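Local coordinates for Thiol:disulfide interchange protein, thioredoxin family protein (Chlorobaculum tepidum, PDB 3OR5) that probably acts as a thioredoxin-family thiol:disulfide oxidoreductase taking part in cytochrome c-type biogenesis, at residues V20-K25 with N84-Q89; A36-F41 with A140-I145; S51-M56 with I91-M96; I73-Q78 with E101-F106; P80-Y85 with V95-P100. All coordinates share one frame; numbering follows the deposited sequence.

Interaction 1: V20-K25 with N84-Q89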
# COMPACT_ATOMS: atom_id res chain seq x y z
N VAL A 20 1.52 8.01 -12.20
CA VAL A 20 0.69 9.20 -12.00
C VAL A 20 -0.49 8.68 -11.18
O VAL A 20 -0.99 7.58 -11.49
CB VAL A 20 0.16 9.74 -13.32
CG1 VAL A 20 -0.80 10.89 -13.02
CG2 VAL A 20 1.37 10.35 -14.13
N THR A 21 -0.84 9.42 -10.16
CA THR A 21 -1.93 8.99 -9.29
C THR A 21 -3.29 9.29 -9.92
O THR A 21 -3.43 10.08 -10.87
CB THR A 21 -1.91 9.67 -7.93
OG1 THR A 21 -2.14 11.06 -8.16
CG2 THR A 21 -0.52 9.43 -7.18
N VAL A 22 -4.34 8.62 -9.40
CA VAL A 22 -5.73 8.80 -9.89
C VAL A 22 -6.14 10.27 -9.83
O VAL A 22 -6.87 10.74 -10.74
CB VAL A 22 -6.59 7.95 -9.01
CG1 VAL A 22 -8.07 8.30 -9.24
CG2 VAL A 22 -6.27 6.43 -9.36
N ASP A 23 -5.64 10.99 -8.84
CA ASP A 23 -5.94 12.46 -8.70
C ASP A 23 -4.92 13.32 -9.33
O ASP A 23 -4.89 14.50 -9.03
CB ASP A 23 -6.26 12.91 -7.26
CG ASP A 23 -5.16 12.59 -6.31
OD1 ASP A 23 -4.25 11.74 -6.64
OD2 ASP A 23 -5.23 13.15 -5.18
N GLY A 24 -4.12 12.74 -10.25
CA GLY A 24 -3.29 13.61 -11.13
C GLY A 24 -2.10 14.19 -10.42
O GLY A 24 -1.88 15.39 -10.48
N LYS A 25 -1.37 13.38 -9.63
CA LYS A 25 -0.16 13.85 -8.92
C LYS A 25 0.94 12.87 -9.31
O LYS A 25 0.65 11.71 -9.66
CB LYS A 25 -0.38 13.83 -7.39
CG LYS A 25 -1.41 14.88 -7.06
CD LYS A 25 -1.78 14.78 -5.64
CE LYS A 25 -3.02 15.69 -5.45
NZ LYS A 25 -3.24 16.05 -4.03
N ASN A 84 -13.76 9.01 -7.22
CA ASN A 84 -14.84 9.36 -6.29
C ASN A 84 -14.73 8.75 -4.91
O ASN A 84 -15.03 9.37 -3.95
CB ASN A 84 -16.21 9.03 -6.90
CG ASN A 84 -17.26 9.94 -6.36
OD1 ASN A 84 -17.09 11.19 -6.39
ND2 ASN A 84 -18.30 9.39 -5.78
N TYR A 85 -14.24 7.51 -4.79
CA TYR A 85 -14.02 6.91 -3.51
C TYR A 85 -12.95 7.71 -2.69
O TYR A 85 -13.10 7.93 -1.50
CB TYR A 85 -13.58 5.45 -3.72
CG TYR A 85 -13.55 4.69 -2.43
CD1 TYR A 85 -14.69 4.44 -1.71
CD2 TYR A 85 -12.31 4.20 -1.95
CE1 TYR A 85 -14.64 3.74 -0.51
CE2 TYR A 85 -12.27 3.48 -0.75
CZ TYR A 85 -13.41 3.25 -0.06
OH TYR A 85 -13.31 2.55 1.12
N MSE A 86 -11.93 8.13 -3.40
CA MSE A 86 -10.88 8.96 -2.76
C MSE A 86 -11.50 10.21 -2.20
O MSE A 86 -11.08 10.62 -1.10
CB MSE A 86 -9.75 9.27 -3.76
CG MSE A 86 -8.92 8.06 -4.04
SE MSE A 86 -7.69 8.56 -5.50
CE MSE A 86 -6.56 9.72 -4.55
N LYS A 87 -12.42 10.83 -2.92
CA LYS A 87 -13.07 12.05 -2.44
C LYS A 87 -13.95 11.74 -1.24
O LYS A 87 -13.88 12.38 -0.18
CB LYS A 87 -13.82 12.71 -3.62
CG LYS A 87 -14.58 13.91 -3.24
CD LYS A 87 -15.16 14.48 -4.53
CE LYS A 87 -16.65 14.80 -4.36
NZ LYS A 87 -17.46 13.52 -4.12
N THR A 88 -14.82 10.73 -1.37
CA THR A 88 -15.77 10.39 -0.28
C THR A 88 -15.14 9.92 1.02
O THR A 88 -15.55 10.30 2.12
CB THR A 88 -16.88 9.40 -0.73
OG1 THR A 88 -16.34 8.09 -0.95
CG2 THR A 88 -17.46 9.88 -1.94
N GLN A 89 -14.02 9.20 0.93
CA GLN A 89 -13.34 8.66 2.09
C GLN A 89 -12.17 9.51 2.54
O GLN A 89 -11.56 9.23 3.58
CB GLN A 89 -12.88 7.22 1.89
CG GLN A 89 -13.96 6.35 1.30
CD GLN A 89 -15.15 6.16 2.19
OE1 GLN A 89 -15.03 5.74 3.33
NE2 GLN A 89 -16.34 6.45 1.66
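V22 and D23 make a small van der Waals contact with M86, a selenomethionine, apolar at V22 and against a carboxylate at D23. It joins the turn between strands 18-20 and 26-28 to helix 79-89. M86 points at the turn. SE meets V22, and the bend at chi3 (71°) turns CE onto D23. SE lies 3.7 Å from CB of V22, with CG1 of V22 nearly as near. The side chains of D23 and M86 cross at about a right angle, with CE against the carboxylate. CE is 3.6 Å from CG of D23 and almost as near to each oxygen.

The carboxylate is also held from within the turn. OG1 of T21 bonds to OD1 of D23 at 2.7 Å, nearly along the C-O axis. The same OG1 accepts N of K25 at 2.9 Å. K25 NZ adds a long salt bridge to OD2 of D23. An alanine in place of D23 would remove this carboxylate, which would probably uncover CE of M86 and leave OG1 of T21 without its acceptor.

V22 also touches V82 and V95, and its backbone bonds to V95. The turn T21-G24 is type I. N of G24 bonds to O of T21, N of T21 bonds to O of K25, and G24 has a positive phi. These features are typical of a beta hairpin closed by a type I turn with a G1 bulge.

Interaction 2: A36-F41 with A140-I145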
# COMPACT_ATOMS: atom_id res chain seq x y z
N ALA A 36 9.18 3.73 6.00
CA ALA A 36 8.42 2.45 5.99
C ALA A 36 7.18 2.77 5.14
O ALA A 36 6.72 3.91 5.08
CB ALA A 36 8.04 2.03 7.33
N TYR A 37 6.64 1.75 4.45
CA TYR A 37 5.41 2.04 3.71
C TYR A 37 4.69 0.69 3.53
O TYR A 37 5.31 -0.39 3.60
CB TYR A 37 5.63 2.72 2.38
CG TYR A 37 6.63 2.04 1.41
CD1 TYR A 37 6.14 1.27 0.39
CD2 TYR A 37 8.00 2.31 1.47
CE1 TYR A 37 7.00 0.71 -0.57
CE2 TYR A 37 8.84 1.79 0.56
CZ TYR A 37 8.37 0.94 -0.40
OH TYR A 37 9.21 0.43 -1.38
N ILE A 38 3.40 0.81 3.26
CA ILE A 38 2.58 -0.43 2.99
C ILE A 38 1.92 -0.18 1.67
O ILE A 38 1.21 0.84 1.50
CB ILE A 38 1.55 -0.67 4.13
CG1 ILE A 38 2.27 -1.14 5.41
CG2 ILE A 38 0.55 -1.73 3.70
CD1 ILE A 38 1.31 -1.13 6.66
N VAL A 39 2.12 -1.14 0.73
CA VAL A 39 1.51 -1.01 -0.62
C VAL A 39 0.28 -1.91 -0.58
O VAL A 39 0.39 -3.11 -0.31
CB VAL A 39 2.48 -1.47 -1.67
CG1 VAL A 39 1.82 -1.43 -3.09
CG2 VAL A 39 3.78 -0.60 -1.62
N ASN A 40 -0.88 -1.32 -0.84
CA ASN A 40 -2.22 -1.97 -0.65
C ASN A 40 -2.81 -2.11 -2.02
O ASN A 40 -3.18 -1.13 -2.68
CB ASN A 40 -3.12 -1.11 0.24
CG ASN A 40 -4.52 -1.66 0.32
OD1 ASN A 40 -4.68 -2.87 0.61
ND2 ASN A 40 -5.45 -0.85 0.20
N PHE A 41 -2.95 -3.38 -2.46
CA PHE A 41 -3.68 -3.68 -3.73
C PHE A 41 -5.10 -3.86 -3.32
O PHE A 41 -5.42 -4.70 -2.44
CB PHE A 41 -3.15 -4.98 -4.38
CG PHE A 41 -1.82 -4.75 -5.08
CD1 PHE A 41 -1.71 -4.55 -6.48
CD2 PHE A 41 -0.66 -4.73 -4.30
CE1 PHE A 41 -0.47 -4.28 -7.08
CE2 PHE A 41 0.61 -4.46 -4.89
CZ PHE A 41 0.73 -4.31 -6.31
N ALA A 140 -5.75 -0.56 15.24
CA ALA A 140 -4.70 -0.74 16.18
C ALA A 140 -3.60 -1.69 15.64
O ALA A 140 -2.40 -1.46 15.98
CB ALA A 140 -5.27 -1.32 17.51
N ASP A 141 -3.98 -2.73 14.86
CA ASP A 141 -2.96 -3.65 14.25
C ASP A 141 -2.11 -2.86 13.25
O ASP A 141 -0.87 -2.95 13.29
CB ASP A 141 -3.58 -4.81 13.42
CG ASP A 141 -4.33 -5.83 14.29
OD1 ASP A 141 -3.91 -5.98 15.48
OD2 ASP A 141 -5.32 -6.44 13.75
N PHE A 142 -2.76 -2.02 12.43
CA PHE A 142 -1.91 -1.27 11.47
C PHE A 142 -1.00 -0.32 12.25
O PHE A 142 0.12 -0.08 11.88
CB PHE A 142 -2.78 -0.42 10.52
CG PHE A 142 -3.29 -1.16 9.36
CD1 PHE A 142 -2.44 -1.71 8.37
CD2 PHE A 142 -4.67 -1.30 9.20
CE1 PHE A 142 -2.98 -2.38 7.24
CE2 PHE A 142 -5.20 -1.98 8.08
CZ PHE A 142 -4.35 -2.54 7.10
N ASP A 143 -1.51 0.33 13.27
CA ASP A 143 -0.63 1.19 14.04
C ASP A 143 0.63 0.54 14.62
O ASP A 143 1.74 1.03 14.56
CB ASP A 143 -1.55 1.78 15.08
CG ASP A 143 -1.04 2.98 15.60
OD1 ASP A 143 -1.23 4.01 14.88
OD2 ASP A 143 -0.41 2.84 16.67
N ARG A 144 0.46 -0.66 15.16
CA ARG A 144 1.57 -1.44 15.69
C ARG A 144 2.50 -1.93 14.57
O ARG A 144 3.67 -1.97 14.72
CB ARG A 144 1.06 -2.66 16.46
CG ARG A 144 0.31 -2.40 17.74
CD ARG A 144 0.22 -3.66 18.65
NE ARG A 144 1.51 -4.35 18.84
CZ ARG A 144 1.66 -5.68 18.92
NH1 ARG A 144 0.59 -6.50 18.85
NH2 ARG A 144 2.87 -6.19 19.08
N ILE A 145 1.93 -2.28 13.44
CA ILE A 145 2.76 -2.70 12.28
C ILE A 145 3.63 -1.54 11.84
O ILE A 145 4.82 -1.67 11.59
CB ILE A 145 1.89 -3.21 11.11
CG1 ILE A 145 1.22 -4.56 11.46
CG2 ILE A 145 2.70 -3.35 9.76
CD1 ILE A 145 0.01 -4.81 10.60
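I38 meets two side chains of helix 139-150 with a single atom, its terminal CD1. CG1 of I38 lies beside the backbone N (chi1 -72°), and the chain runs on extended (chi2 169°). This carries CD1 out from strand 36-42 to the helix. The F142 ring takes it at the edge, near the ring plane, with CD1 of F142 4.2 Å from CD1 of I38. The two side chains lie at a slant to each other. I145 crosses I38 at about a right angle instead. It offers its CG2 branch, 4.1 Å from CD1 of I38.

The C-terminal helix thus packs on the central strand of the five-stranded mixed sheet, as expected of a thioredoxin fold. Neighbours extend the same apolar layer. I38 also touches V122, as does I145, while F142 reaches M56 and V59 of helix 47-63. The two helices are joined by a polar link as well, a hydrogen bond between D143 OD1 and W63 NE1. No hydrogen bond joins 36-41 to 140-145.

Interaction 3: S51-M56 with I91-M96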
# COMPACT_ATOMS: atom_id res chain seq x y z
N SER A 51 -14.01 -1.77 4.26
CA SER A 51 -13.95 -1.81 5.71
C SER A 51 -12.61 -1.27 6.22
O SER A 51 -12.51 -0.49 7.21
CB SER A 51 -14.11 -3.26 6.17
OG SER A 51 -14.24 -3.20 7.59
N GLU A 52 -11.57 -1.60 5.49
CA GLU A 52 -10.24 -1.29 6.01
C GLU A 52 -9.70 0.05 5.58
O GLU A 52 -8.84 0.65 6.34
CB GLU A 52 -9.24 -2.37 5.84
CG GLU A 52 -8.84 -2.66 4.51
CD GLU A 52 -7.68 -3.71 4.48
OE1 GLU A 52 -7.58 -4.60 5.39
OE2 GLU A 52 -6.85 -3.60 3.57
N ILE A 53 -10.09 0.52 4.38
CA ILE A 53 -9.46 1.79 3.92
C ILE A 53 -9.71 2.97 4.88
O ILE A 53 -8.78 3.76 5.07
CB ILE A 53 -9.82 2.07 2.48
CG1 ILE A 53 -8.96 1.13 1.60
CG2 ILE A 53 -9.54 3.60 2.12
CD1 ILE A 53 -9.39 1.07 0.16
N PRO A 54 -10.86 3.13 5.48
CA PRO A 54 -11.00 4.24 6.46
C PRO A 54 -10.05 4.13 7.66
O PRO A 54 -9.58 5.17 8.19
CB PRO A 54 -12.46 4.20 6.89
CG PRO A 54 -13.14 3.60 5.66
CD PRO A 54 -12.19 2.57 5.07
N ASP A 55 -9.71 2.92 8.09
CA ASP A 55 -8.75 2.74 9.20
C ASP A 55 -7.37 3.10 8.66
O ASP A 55 -6.60 3.66 9.40
CB ASP A 55 -8.75 1.29 9.68
CG ASP A 55 -10.10 0.95 10.44
OD1 ASP A 55 -10.75 1.87 10.94
OD2 ASP A 55 -10.46 -0.23 10.58
N MSE A 56 -7.06 2.73 7.43
CA MSE A 56 -5.78 3.07 6.81
C MSE A 56 -5.64 4.60 6.80
O MSE A 56 -4.55 5.10 7.07
CB MSE A 56 -5.63 2.53 5.39
CG MSE A 56 -5.46 1.03 5.49
SE MSE A 56 -5.50 0.26 3.66
CE MSE A 56 -4.28 1.35 2.84
N ILE A 91 -9.15 9.98 1.06
CA ILE A 91 -7.91 9.23 0.99
C ILE A 91 -6.80 10.24 0.70
O ILE A 91 -6.81 10.99 -0.31
CB ILE A 91 -8.00 8.16 -0.09
CG1 ILE A 91 -9.02 7.11 0.39
CG2 ILE A 91 -6.54 7.55 -0.30
CD1 ILE A 91 -9.20 6.04 -0.72
N ILE A 92 -5.85 10.28 1.63
CA ILE A 92 -4.80 11.27 1.65
C ILE A 92 -3.42 10.69 1.39
O ILE A 92 -2.41 11.34 1.65
CB ILE A 92 -4.79 11.86 3.04
CG1 ILE A 92 -4.76 10.71 4.14
CG2 ILE A 92 -5.99 12.87 2.98
CD1 ILE A 92 -4.48 11.12 5.61
N TYR A 93 -3.36 9.44 0.94
CA TYR A 93 -2.07 8.84 0.53
C TYR A 93 -2.10 8.57 -0.98
O TYR A 93 -3.20 8.56 -1.58
CB TYR A 93 -1.80 7.60 1.32
CG TYR A 93 -2.93 6.61 1.35
CD1 TYR A 93 -3.06 5.69 0.28
CD2 TYR A 93 -3.74 6.51 2.42
CE1 TYR A 93 -4.14 4.68 0.32
CE2 TYR A 93 -4.78 5.56 2.49
CZ TYR A 93 -4.94 4.61 1.43
OH TYR A 93 -5.97 3.61 1.46
N PRO A 94 -0.98 8.33 -1.63
CA PRO A 94 -0.98 8.17 -3.09
C PRO A 94 -1.76 6.94 -3.51
O PRO A 94 -1.58 5.86 -2.93
CB PRO A 94 0.49 7.98 -3.46
CG PRO A 94 1.19 8.61 -2.29
CD PRO A 94 0.38 8.32 -1.08
N VAL A 95 -2.55 7.11 -4.54
CA VAL A 95 -3.23 5.95 -5.15
C VAL A 95 -3.13 5.97 -6.63
O VAL A 95 -3.39 7.01 -7.27
CB VAL A 95 -4.73 6.10 -4.80
CG1 VAL A 95 -5.60 4.98 -5.58
CG2 VAL A 95 -5.08 5.98 -3.27
N MSE A 96 -2.71 4.84 -7.21
CA MSE A 96 -2.51 4.70 -8.69
C MSE A 96 -3.44 3.62 -9.20
O MSE A 96 -3.68 2.59 -8.49
CB MSE A 96 -1.04 4.33 -9.07
CG MSE A 96 -0.21 5.49 -8.75
SE MSE A 96 1.69 4.92 -9.08
CE MSE A 96 1.86 3.83 -7.51
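Y93 puts the hydroxyl end of its ring between M56 and I53 of helix 47-63. M56 is a selenomethionine, and its chain bends at chi3 (50°) to bring CE against that end of the ring. CE of M56 is only 3.1 Å from OH of Y93, a close approach, and 3.6 Å from CZ of Y93. The two side chains cross at about a right angle. I53 also crosses Y93 nearly at right angles. Its CG2 branch lies 3.6 Å from OH of Y93 and 3.8 Å from CD1 of I91, so one methyl meets both residues.

I91 also packs on the tyrosine within its own segment. CG2 of I91 sits 3.6 Å above the centre of one ring face. CG of Y93 lies between the backbone N and the carbonyl carbon (chi1 51°), and this turns the ring back toward I91. With a leucine at Y93, a gap would probably open between the helix and this loop, facing CE of M56 and CG2 of I53, and CG2 of I91 would be likely to lose the ring face it covers.

I53 touches F42 and the CxxC pattern at the start of the helix (C46, C49), consistent with a redox-active pair. Helix 47-63 is kinked at P54. I91 and Y93 lie in the loop between helix 79-89 and strand 95-97. The kinked helix that follows the CxxC packs against this loop, as in thioredoxin folds.

Interaction 4: I73-Q78 with E101-F106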
# COMPACT_ATOMS: atom_id res chain seq x y z
N ILE A 73 -2.84 0.73 -4.77
CA ILE A 73 -2.82 0.39 -6.21
C ILE A 73 -4.17 -0.27 -6.46
O ILE A 73 -4.48 -1.31 -5.89
CB ILE A 73 -1.65 -0.55 -6.52
CG1 ILE A 73 -0.30 0.24 -6.33
CG2 ILE A 73 -1.79 -1.03 -8.04
CD1 ILE A 73 0.97 -0.65 -6.50
N ALA A 74 -4.99 0.36 -7.29
CA ALA A 74 -6.41 -0.07 -7.46
C ALA A 74 -6.47 -1.05 -8.62
O ALA A 74 -6.13 -0.71 -9.76
CB ALA A 74 -7.31 1.14 -7.80
N VAL A 75 -6.92 -2.27 -8.32
CA VAL A 75 -7.01 -3.36 -9.29
C VAL A 75 -8.45 -3.59 -9.70
O VAL A 75 -9.35 -3.26 -8.92
CB VAL A 75 -6.40 -4.64 -8.69
CG1 VAL A 75 -4.81 -4.50 -8.53
CG2 VAL A 75 -7.06 -5.06 -7.41
N ASN A 76 -8.65 -4.13 -10.91
CA ASN A 76 -10.06 -4.46 -11.30
C ASN A 76 -10.98 -3.26 -11.15
O ASN A 76 -12.12 -3.43 -10.78
CB ASN A 76 -10.57 -5.68 -10.50
CG ASN A 76 -9.68 -6.93 -10.66
OD1 ASN A 76 -10.14 -7.97 -11.18
ND2 ASN A 76 -8.48 -6.90 -10.14
N GLU A 77 -10.48 -2.06 -11.46
CA GLU A 77 -11.18 -0.84 -11.19
C GLU A 77 -11.40 0.06 -12.40
O GLU A 77 -11.00 -0.28 -13.56
CB GLU A 77 -10.45 -0.07 -10.02
CG GLU A 77 -11.12 -0.44 -8.68
CD GLU A 77 -12.49 0.20 -8.48
OE1 GLU A 77 -13.10 0.74 -9.43
OE2 GLU A 77 -12.94 0.20 -7.30
N GLN A 78 -12.17 1.12 -12.17
CA GLN A 78 -12.40 2.18 -13.17
C GLN A 78 -12.01 3.53 -12.54
O GLN A 78 -12.29 3.83 -11.40
CB GLN A 78 -13.84 2.22 -13.58
CG GLN A 78 -14.23 0.98 -14.37
CD GLN A 78 -15.69 1.05 -14.91
OE1 GLN A 78 -16.27 2.12 -15.13
NE2 GLN A 78 -16.27 -0.14 -15.18
N GLU A 101 2.71 -3.64 -15.09
CA GLU A 101 4.02 -3.46 -14.51
C GLU A 101 3.98 -3.33 -12.97
O GLU A 101 4.84 -3.84 -12.26
CB GLU A 101 4.63 -2.18 -15.09
CG GLU A 101 5.95 -1.79 -14.52
CD GLU A 101 6.49 -0.54 -15.25
OE1 GLU A 101 5.78 0.52 -15.24
OE2 GLU A 101 7.59 -0.60 -15.85
N LEU A 102 2.97 -2.62 -12.47
CA LEU A 102 2.87 -2.41 -11.02
C LEU A 102 2.54 -3.74 -10.40
O LEU A 102 3.07 -4.05 -9.32
CB LEU A 102 1.80 -1.38 -10.68
CG LEU A 102 2.12 0.10 -10.99
CD1 LEU A 102 0.92 1.05 -10.72
CD2 LEU A 102 3.37 0.59 -10.15
N ILE A 103 1.69 -4.54 -11.04
CA ILE A 103 1.31 -5.85 -10.47
C ILE A 103 2.52 -6.77 -10.50
O ILE A 103 2.85 -7.35 -9.50
CB ILE A 103 0.08 -6.49 -11.15
CG1 ILE A 103 -1.13 -5.64 -10.77
CG2 ILE A 103 -0.03 -7.98 -10.73
CD1 ILE A 103 -2.36 -5.98 -11.62
N ARG A 104 3.26 -6.74 -11.60
CA ARG A 104 4.43 -7.67 -11.70
C ARG A 104 5.53 -7.23 -10.72
O ARG A 104 6.31 -8.09 -10.29
CB ARG A 104 4.99 -7.66 -13.13
CG ARG A 104 4.16 -8.36 -14.17
CD ARG A 104 5.07 -8.57 -15.42
NE ARG A 104 5.20 -7.33 -16.18
CZ ARG A 104 4.34 -6.96 -17.12
NH1 ARG A 104 3.29 -7.75 -17.37
NH2 ARG A 104 4.49 -5.81 -17.75
N ALA A 105 5.62 -5.95 -10.36
CA ALA A 105 6.59 -5.48 -9.36
C ALA A 105 6.49 -6.19 -7.99
O ALA A 105 7.52 -6.38 -7.33
CB ALA A 105 6.56 -3.98 -9.17
N PHE A 106 5.27 -6.54 -7.59
CA PHE A 106 4.96 -7.19 -6.32
C PHE A 106 4.54 -8.66 -6.36
O PHE A 106 4.57 -9.33 -5.34
CB PHE A 106 3.90 -6.36 -5.57
CG PHE A 106 4.45 -5.09 -5.12
CD1 PHE A 106 5.12 -4.99 -3.94
CD2 PHE A 106 4.37 -3.96 -6.00
CE1 PHE A 106 5.69 -3.76 -3.53
CE2 PHE A 106 4.93 -2.77 -5.59
CZ PHE A 106 5.53 -2.66 -4.39
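I73 with L102 and V75 with I103 are the two apolar pairs here. I73 points at helix 100-107. With CG1 beside the backbone N and chi2 extended (175°), CD1 is carried to the helix, 4.3 Å from CB of L102. V75 lies further along the chain and uses its CG1 branch. That atom is 4.2 Å from CD1 of I103, whose end reaches in from the helix. Both distances are ordinary van der Waals spacings.

Helix 100-107 covers the end of strand 68-74 on one face of the sheet. I73, V39 and F41 pack together on that face, while A74 points to the other face and meets V82 of helix 79-89. Cover on both faces of a central sheet is a feature of the thioredoxin fold.

F106, at the end of 101-106, continues the layer to rings outside the segments. It meets F17 edge-to-face and also packs against F121. L102 O lies at the edge of the F106 ring, in its plane.

Polar bonds hold the loop after the strand. OE1 of E77 accepts N of Q78 at 2.9 Å through its anti lone pair, with an N-H...O angle of 158°. The E77 carboxylate also bonds to ND2 of N81 through OE1 and to OG1 of T44 through OE2.

Interaction 5: P80-Y85 with V95-P100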
# COMPACT_ATOMS: atom_id res chain seq x y z
N PRO A 80 -13.19 6.76 -12.78
CA PRO A 80 -14.11 7.61 -12.05
C PRO A 80 -14.59 7.04 -10.69
O PRO A 80 -14.84 7.81 -9.76
CB PRO A 80 -15.34 7.69 -13.02
CG PRO A 80 -15.20 6.56 -14.01
CD PRO A 80 -13.68 6.39 -14.12
N ASN A 81 -14.64 5.71 -10.63
CA ASN A 81 -15.05 5.07 -9.37
C ASN A 81 -13.98 5.25 -8.31
O ASN A 81 -14.31 5.68 -7.20
CB ASN A 81 -15.33 3.56 -9.68
CG ASN A 81 -16.19 2.87 -8.62
OD1 ASN A 81 -17.16 3.39 -8.09
ND2 ASN A 81 -15.78 1.65 -8.29
N VAL A 82 -12.70 5.04 -8.65
CA VAL A 82 -11.62 5.17 -7.65
C VAL A 82 -11.46 6.67 -7.25
O VAL A 82 -11.33 6.98 -6.06
CB VAL A 82 -10.31 4.64 -8.21
CG1 VAL A 82 -9.18 4.78 -7.12
CG2 VAL A 82 -10.49 3.17 -8.43
N LYS A 83 -11.51 7.59 -8.24
CA LYS A 83 -11.39 9.02 -7.91
C LYS A 83 -12.53 9.47 -6.97
O LYS A 83 -12.32 10.18 -5.97
CB LYS A 83 -11.47 9.86 -9.21
CG LYS A 83 -11.40 11.40 -9.03
CD LYS A 83 -9.97 11.85 -9.22
CE LYS A 83 -9.84 13.44 -9.20
NZ LYS A 83 -10.37 13.91 -7.86
N ASN A 84 -13.76 9.01 -7.22
CA ASN A 84 -14.84 9.36 -6.29
C ASN A 84 -14.73 8.75 -4.91
O ASN A 84 -15.03 9.37 -3.95
CB ASN A 84 -16.21 9.03 -6.90
CG ASN A 84 -17.26 9.94 -6.36
OD1 ASN A 84 -17.09 11.19 -6.39
ND2 ASN A 84 -18.30 9.39 -5.78
N TYR A 85 -14.24 7.51 -4.79
CA TYR A 85 -14.02 6.91 -3.51
C TYR A 85 -12.95 7.71 -2.69
O TYR A 85 -13.10 7.93 -1.50
CB TYR A 85 -13.58 5.45 -3.72
CG TYR A 85 -13.55 4.69 -2.43
CD1 TYR A 85 -14.69 4.44 -1.71
CD2 TYR A 85 -12.31 4.20 -1.95
CE1 TYR A 85 -14.64 3.74 -0.51
CE2 TYR A 85 -12.27 3.48 -0.75
CZ TYR A 85 -13.41 3.25 -0.06
OH TYR A 85 -13.31 2.55 1.12
N VAL A 95 -2.55 7.11 -4.54
CA VAL A 95 -3.23 5.95 -5.15
C VAL A 95 -3.13 5.97 -6.63
O VAL A 95 -3.39 7.01 -7.27
CB VAL A 95 -4.73 6.10 -4.80
CG1 VAL A 95 -5.60 4.98 -5.58
CG2 VAL A 95 -5.08 5.98 -3.27
N MSE A 96 -2.71 4.84 -7.21
CA MSE A 96 -2.51 4.70 -8.69
C MSE A 96 -3.44 3.62 -9.20
O MSE A 96 -3.68 2.59 -8.49
CB MSE A 96 -1.04 4.33 -9.07
CG MSE A 96 -0.21 5.49 -8.75
SE MSE A 96 1.69 4.92 -9.08
CE MSE A 96 1.86 3.83 -7.51
N MSE A 97 -3.93 3.79 -10.42
CA MSE A 97 -4.57 2.62 -11.10
C MSE A 97 -3.54 1.55 -11.39
O MSE A 97 -2.42 1.86 -11.85
CB MSE A 97 -5.17 3.03 -12.45
CG MSE A 97 -6.17 4.22 -12.30
SE MSE A 97 -7.82 3.67 -11.28
CE MSE A 97 -8.50 2.29 -12.50
N ALA A 98 -3.91 0.27 -11.19
CA ALA A 98 -2.92 -0.75 -11.48
C ALA A 98 -2.57 -0.77 -12.96
O ALA A 98 -3.42 -0.45 -13.86
CB ALA A 98 -3.52 -2.13 -11.14
N THR A 99 -1.32 -1.12 -13.20
CA THR A 99 -0.84 -1.42 -14.54
C THR A 99 -0.19 -2.81 -14.46
O THR A 99 0.11 -3.32 -13.37
CB THR A 99 0.26 -0.48 -14.95
OG1 THR A 99 1.41 -0.61 -14.11
CG2 THR A 99 -0.15 1.04 -14.95
N PRO A 100 -0.02 -3.49 -15.60
CA PRO A 100 0.63 -4.80 -15.47
C PRO A 100 1.98 -4.73 -14.85
O PRO A 100 2.35 -5.67 -14.09
CB PRO A 100 0.73 -5.31 -16.93
CG PRO A 100 -0.37 -4.60 -17.64
CD PRO A 100 -0.51 -3.20 -16.97
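V82 reaches from helix 79-89 to strand 95-97, and each atom of its side chain beyond CA finds a partner there. CB points at the strand and is 4.1 Å from SE of M97, a selenomethionine. CG1 stands opposite the backbone N (chi1 -179°). It meets CG1 of V95 at 3.9 Å, and the two valines lie at a slant to each other. CG2 is the other branch. It touches SE of M97 at 3.9 Å and also lies against E77, in the loop that leads into the helix.

The contact belongs to the beta-alpha-beta unit made by strand 68-74, helix 79-89 and strand 95-97. V82 touches both strands of this unit, because it also packs on A74. The strands themselves are parallel neighbours, with M96 and A98 bonded to A74 through their backbones.

The bend at chi2 (-67°) folds SE of M97 back toward V82, and a second bend at chi3 (-62°) turns CE. The side chain of M97 runs past that of V82 in the opposite direction. M97 also touches L79 of the same helix. V95 also touches M86, one turn beyond V82.

How the interactions relate
From the N terminus, 20-25 starts interaction 1, which closes on helix 79-89. Strand 36-42 starts interaction 2, the longest loop, closed only by the C-terminal helix. Interactions 3, 4 and 5 all fall within it. Interaction 3 runs from helix 47-63 to 91-96, and interaction 4 from the end of strand 68-74 to helix 100-107; these two cross. Interaction 1 crosses interactions 2, 3 and 4, and ends on N84 and Y85, where interaction 5 begins. Interaction 5, the shortest loop, lies inside interaction 4. Interactions 2, 4 and 5 set helices 139-150, 100-107 and 79-89 on the sheet. Interaction 1 adds the hairpin turn, and interaction 3 joins helix 47-63 to the loop before strand 95-97.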